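Local coordinates for protein arabinogalactan endo-1,4-beta-galactosidase (Ignisphaera aggregans, PDB 7OSK) that probably hydrolyses internal beta-1,4-galactosidic bonds of arabinogalactan through its family 53 glycoside hydrolase catalytic domain, at residues D49-V54 with V88-L93. Sequence-based numbering, arbitrary orientation.
Sequences DFIRGV and VNWIRL
Phe50 O receives Asn89 ND2 at 2.7 Å; the N-H points almost straight at the oxygen (173°), which lies in the amide plane. Next along, Ile51 covers one indole face: CG1 sits 3.7 Å from the centroid of the five-membered ring of Trp90 and 17° off its normal, a CH-pi contact, while CG2 rests against CG. At the edge of the indole, in its plane, a water accepts from Trp90 NE1 (3.0 Å). Arg52 N donates to Asn89 OD1 (2.9 Å) in the carbonyl plane, on a lone pair, so the one amide grips the backbone at two places. Asn89 CG lies between its own backbone N and carbonyl carbon, which swings the amide across to 49-54. Asn89 ND2 sits over one face of the Arg52 guanidinium, the planes 18° apart; donor faces donor here, so this is packing and not a hydrogen bond. Arg52 O accepts from Asn89 N at 3.2 Å. The two segments lie on the first two strands, 51-55 and 90-95, neighbours and parallel in the eight-stranded TIM barrel of the catalytic domain. Gly53 CA lies beside Trp90 CB. Val54 then completes parallel pairing around Ile91: its N donates to Trp90 O (3.3 Å), and its O accepts from Arg92 N (3.0 Å). On the side facing helix 79-85, Val54 CG2 meets Val88 CG1, with Leu83 touching both valines.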
ATOM      1  N   ASP A  49       7.263  18.098   1.072  1.00 28.71           N
ATOM      2  CA  ASP A  49       7.786  16.801   0.641  1.00 28.95           C
ATOM      3  C   ASP A  49       7.121  15.653   1.405  1.00 28.58           C
ATOM      4  O   ASP A  49       7.596  14.517   1.384  1.00 27.30           O
ATOM      5  CB  ASP A  49       9.304  16.753   0.829  1.00 32.95           C
ATOM      6  CG  ASP A  49       9.728  17.068   2.251  1.00 40.28           C
ATOM      7  OD1 ASP A  49       8.981  17.788   2.950  1.00 33.17           O
ATOM      8  OD2 ASP A  49      10.811  16.600   2.669  1.00 38.51           O
ATOM      9  N   PHE A  50       6.017  15.968   2.077  1.00 28.65           N
ATOM     10  CA  PHE A  50       5.223  14.985   2.811  1.00 27.02           C
ATOM     11  C   PHE A  50       4.667  13.937   1.846  1.00 25.85           C
ATOM     12  O   PHE A  50       4.203  14.283   0.762  1.00 26.06           O
ATOM     13  CB  PHE A  50       4.092  15.700   3.555  1.00 25.79           C
ATOM     14  CG  PHE A  50       3.433  14.878   4.624  1.00 25.56           C
ATOM     15  CD1 PHE A  50       4.041  14.702   5.854  1.00 27.06           C
ATOM     16  CD2 PHE A  50       2.191  14.309   4.413  1.00 25.73           C
ATOM     17  CE1 PHE A  50       3.430  13.957   6.843  1.00 25.02           C
ATOM     18  CE2 PHE A  50       1.577  13.566   5.399  1.00 22.78           C
ATOM     19  CZ  PHE A  50       2.197  13.394   6.616  1.00 23.18           C
ATOM     20  N   ILE A  51       4.718  12.661   2.227  1.00 23.05           N
ATOM     21  CA  ILE A  51       4.248  11.602   1.337  1.00 21.98           C
ATOM     22  C   ILE A  51       2.728  11.606   1.266  1.00 21.45           C
ATOM     23  O   ILE A  51       2.045  11.153   2.183  1.00 21.52           O
ATOM     24  CB  ILE A  51       4.749  10.202   1.773  1.00 21.92           C
ATOM     25  CG1 ILE A  51       6.271  10.132   1.648  1.00 23.42           C
ATOM     26  CG2 ILE A  51       4.091   9.093   0.931  1.00 20.90           C
ATOM     27  CD1 ILE A  51       6.869   8.791   2.015  1.00 24.39           C
ATOM     28  N   ARG A  52       2.216  12.142   0.165  1.00 21.49           N
ATOM     29  CA  ARG A  52       0.791  12.122  -0.132  1.00 23.10           C
ATOM     30  C   ARG A  52       0.583  11.170  -1.305  1.00 22.88           C
ATOM     31  O   ARG A  52       0.362  11.599  -2.434  1.00 23.40           O
ATOM     32  CB  ARG A  52       0.280  13.528  -0.463  1.00 22.63           C
ATOM     33  CG  ARG A  52       0.810  14.628   0.463  1.00 23.18           C
ATOM     34  CD  ARG A  52       0.925  15.990  -0.225  1.00 25.74           C
ATOM     35  NE  ARG A  52       1.570  15.919  -1.540  1.00 27.91           N
ATOM     36  CZ  ARG A  52       2.385  16.840  -2.048  1.00 24.12           C
ATOM     37  NH1 ARG A  52       2.694  17.934  -1.364  1.00 26.38           N
ATOM     38  NH2 ARG A  52       2.900  16.661  -3.255  1.00 22.49           N
ATOM     39  N   GLY A  53       0.669   9.872  -1.030  1.00 22.83           N
ATOM     40  CA  GLY A  53       0.671   8.869  -2.079  1.00 22.79           C
ATOM     41  C   GLY A  53      -0.633   8.113  -2.217  1.00 19.92           C
ATOM     42  O   GLY A  53      -1.560   8.293  -1.427  1.00 17.04           O
ATOM     43  N   VAL A  54      -0.697   7.277  -3.249  1.00 21.17           N
ATOM     44  CA  VAL A  54      -1.810   6.360  -3.458  1.00 20.49           C
ATOM     45  C   VAL A  54      -1.265   5.020  -3.928  1.00 18.58           C
ATOM     46  O   VAL A  54      -0.171   4.957  -4.492  1.00 19.79           O
ATOM     47  CB  VAL A  54      -2.819   6.893  -4.501  1.00 19.78           C
ATOM     48  CG1 VAL A  54      -3.481   8.170  -4.012  1.00 19.35           C
ATOM     49  CG2 VAL A  54      -2.134   7.118  -5.844  1.00 22.78           C
ATOM     50  N   VAL A  88      -0.876  14.336  -5.508  1.00 22.88           N
ATOM     51  CA  VAL A  88      -0.219  13.069  -5.210  1.00 22.56           C
ATOM     52  C   VAL A  88       1.224  13.090  -5.707  1.00 20.97           C
ATOM     53  O   VAL A  88       1.478  13.415  -6.865  1.00 24.46           O
ATOM     54  CB  VAL A  88      -0.972  11.880  -5.841  1.00 22.08           C
ATOM     55  CG1 VAL A  88      -0.222  10.573  -5.612  1.00 20.25           C
ATOM     56  CG2 VAL A  88      -2.382  11.786  -5.274  1.00 23.50           C
ATOM     57  N   ASN A  89       2.162  12.735  -4.829  1.00 20.17           N
ATOM     58  CA  ASN A  89       3.588  12.778  -5.158  1.00 23.09           C
ATOM     59  C   ASN A  89       4.287  11.426  -5.051  1.00 22.49           C
ATOM     60  O   ASN A  89       5.434  11.286  -5.474  1.00 21.90           O
ATOM     61  CB  ASN A  89       4.304  13.781  -4.255  1.00 22.62           C
ATOM     62  CG  ASN A  89       4.005  13.560  -2.787  1.00 21.02           C
ATOM     63  OD1 ASN A  89       3.391  12.563  -2.413  1.00 21.49           O
ATOM     64  ND2 ASN A  89       4.446  14.488  -1.947  1.00 24.72           N
ATOM     65  N   TRP A  90       3.599  10.442  -4.476  1.00 20.92           N
ATOM     66  CA  TRP A  90       4.156   9.101  -4.318  1.00 21.92           C
ATOM     67  C   TRP A  90       3.228   8.034  -4.884  1.00 21.52           C
ATOM     68  O   TRP A  90       2.006   8.192  -4.883  1.00 21.37           O
ATOM     69  CB  TRP A  90       4.433   8.804  -2.844  1.00 21.51           C
ATOM     70  CG  TRP A  90       5.754   9.303  -2.364  1.00 19.63           C
ATOM     71  CD1 TRP A  90       6.089  10.593  -2.079  1.00 21.94           C
ATOM     72  CD2 TRP A  90       6.921   8.517  -2.099  1.00 19.91           C
ATOM     73  NE1 TRP A  90       7.396  10.661  -1.657  1.00 21.81           N
ATOM     74  CE2 TRP A  90       7.928   9.398  -1.661  1.00 20.79           C
ATOM     75  CE3 TRP A  90       7.212   7.153  -2.192  1.00 22.62           C
ATOM     76  CZ2 TRP A  90       9.206   8.960  -1.316  1.00 22.59           C
ATOM     77  CZ3 TRP A  90       8.482   6.719  -1.850  1.00 23.57           C
ATOM     78  CH2 TRP A  90       9.463   7.621  -1.417  1.00 21.46           C
ATOM     79  N   ILE A  91       3.831   6.947  -5.359  1.00 19.81           N
ATOM     80  CA  ILE A  91       3.101   5.812  -5.909  1.00 20.14           C
ATOM     81  C   ILE A  91       3.524   4.534  -5.192  1.00 20.89           C
ATOM     82  O   ILE A  91       4.716   4.247  -5.066  1.00 20.73           O
ATOM     83  CB  ILE A  91       3.352   5.654  -7.429  1.00 20.93           C
ATOM     84  CG1 ILE A  91       2.989   6.941  -8.178  1.00 23.05           C
ATOM     85  CG2 ILE A  91       2.565   4.473  -7.986  1.00 21.06           C
ATOM     86  CD1 ILE A  91       1.520   7.325  -8.096  1.00 22.59           C
ATOM     87  N   ARG A  92       2.539   3.773  -4.725  1.00 19.97           N
ATOM     88  CA  ARG A  92       2.797   2.494  -4.070  1.00 19.77           C
ATOM     89  C   ARG A  92       2.281   1.353  -4.936  1.00 17.78           C
ATOM     90  O   ARG A  92       1.142   1.377  -5.394  1.00 17.53           O
ATOM     91  CB  ARG A  92       2.143   2.455  -2.689  1.00 19.69           C
ATOM     92  CG  ARG A  92       2.360   1.161  -1.920  1.00 18.51           C
ATOM     93  CD  ARG A  92       1.784   1.263  -0.516  1.00 20.13           C
ATOM     94  NE  ARG A  92       1.988   0.042   0.267  1.00 21.73           N
ATOM     95  CZ  ARG A  92       1.092  -0.933   0.399  1.00 17.33           C
ATOM     96  NH1 ARG A  92      -0.090  -0.854  -0.199  1.00 18.32           N
ATOM     97  NH2 ARG A  92       1.378  -1.997   1.134  1.00 17.32           N
ATOM     98  N   LEU A  93       3.136   0.359  -5.163  1.00 18.98           N
ATOM     99  CA  LEU A  93       2.789  -0.787  -5.999  1.00 18.17           C
ATOM    100  C   LEU A  93       3.178  -2.092  -5.324  1.00 16.89           C
ATOM    101  O   LEU A  93       4.305  -2.242  -4.853  1.00 17.22           O
ATOM    102  CB  LEU A  93       3.482  -0.689  -7.362  1.00 19.99           C
ATOM    103  CG  LEU A  93       3.132   0.508  -8.248  1.00 19.43           C
ATOM    104  CD1 LEU A  93       4.075   0.567  -9.434  1.00 16.75           C
ATOM    105  CD2 LEU A  93       1.686   0.435  -8.712  1.00 18.92           C
TER
HETATM  106  O   HOH W   1       8.185  13.405  -0.800  1.00 22.47           O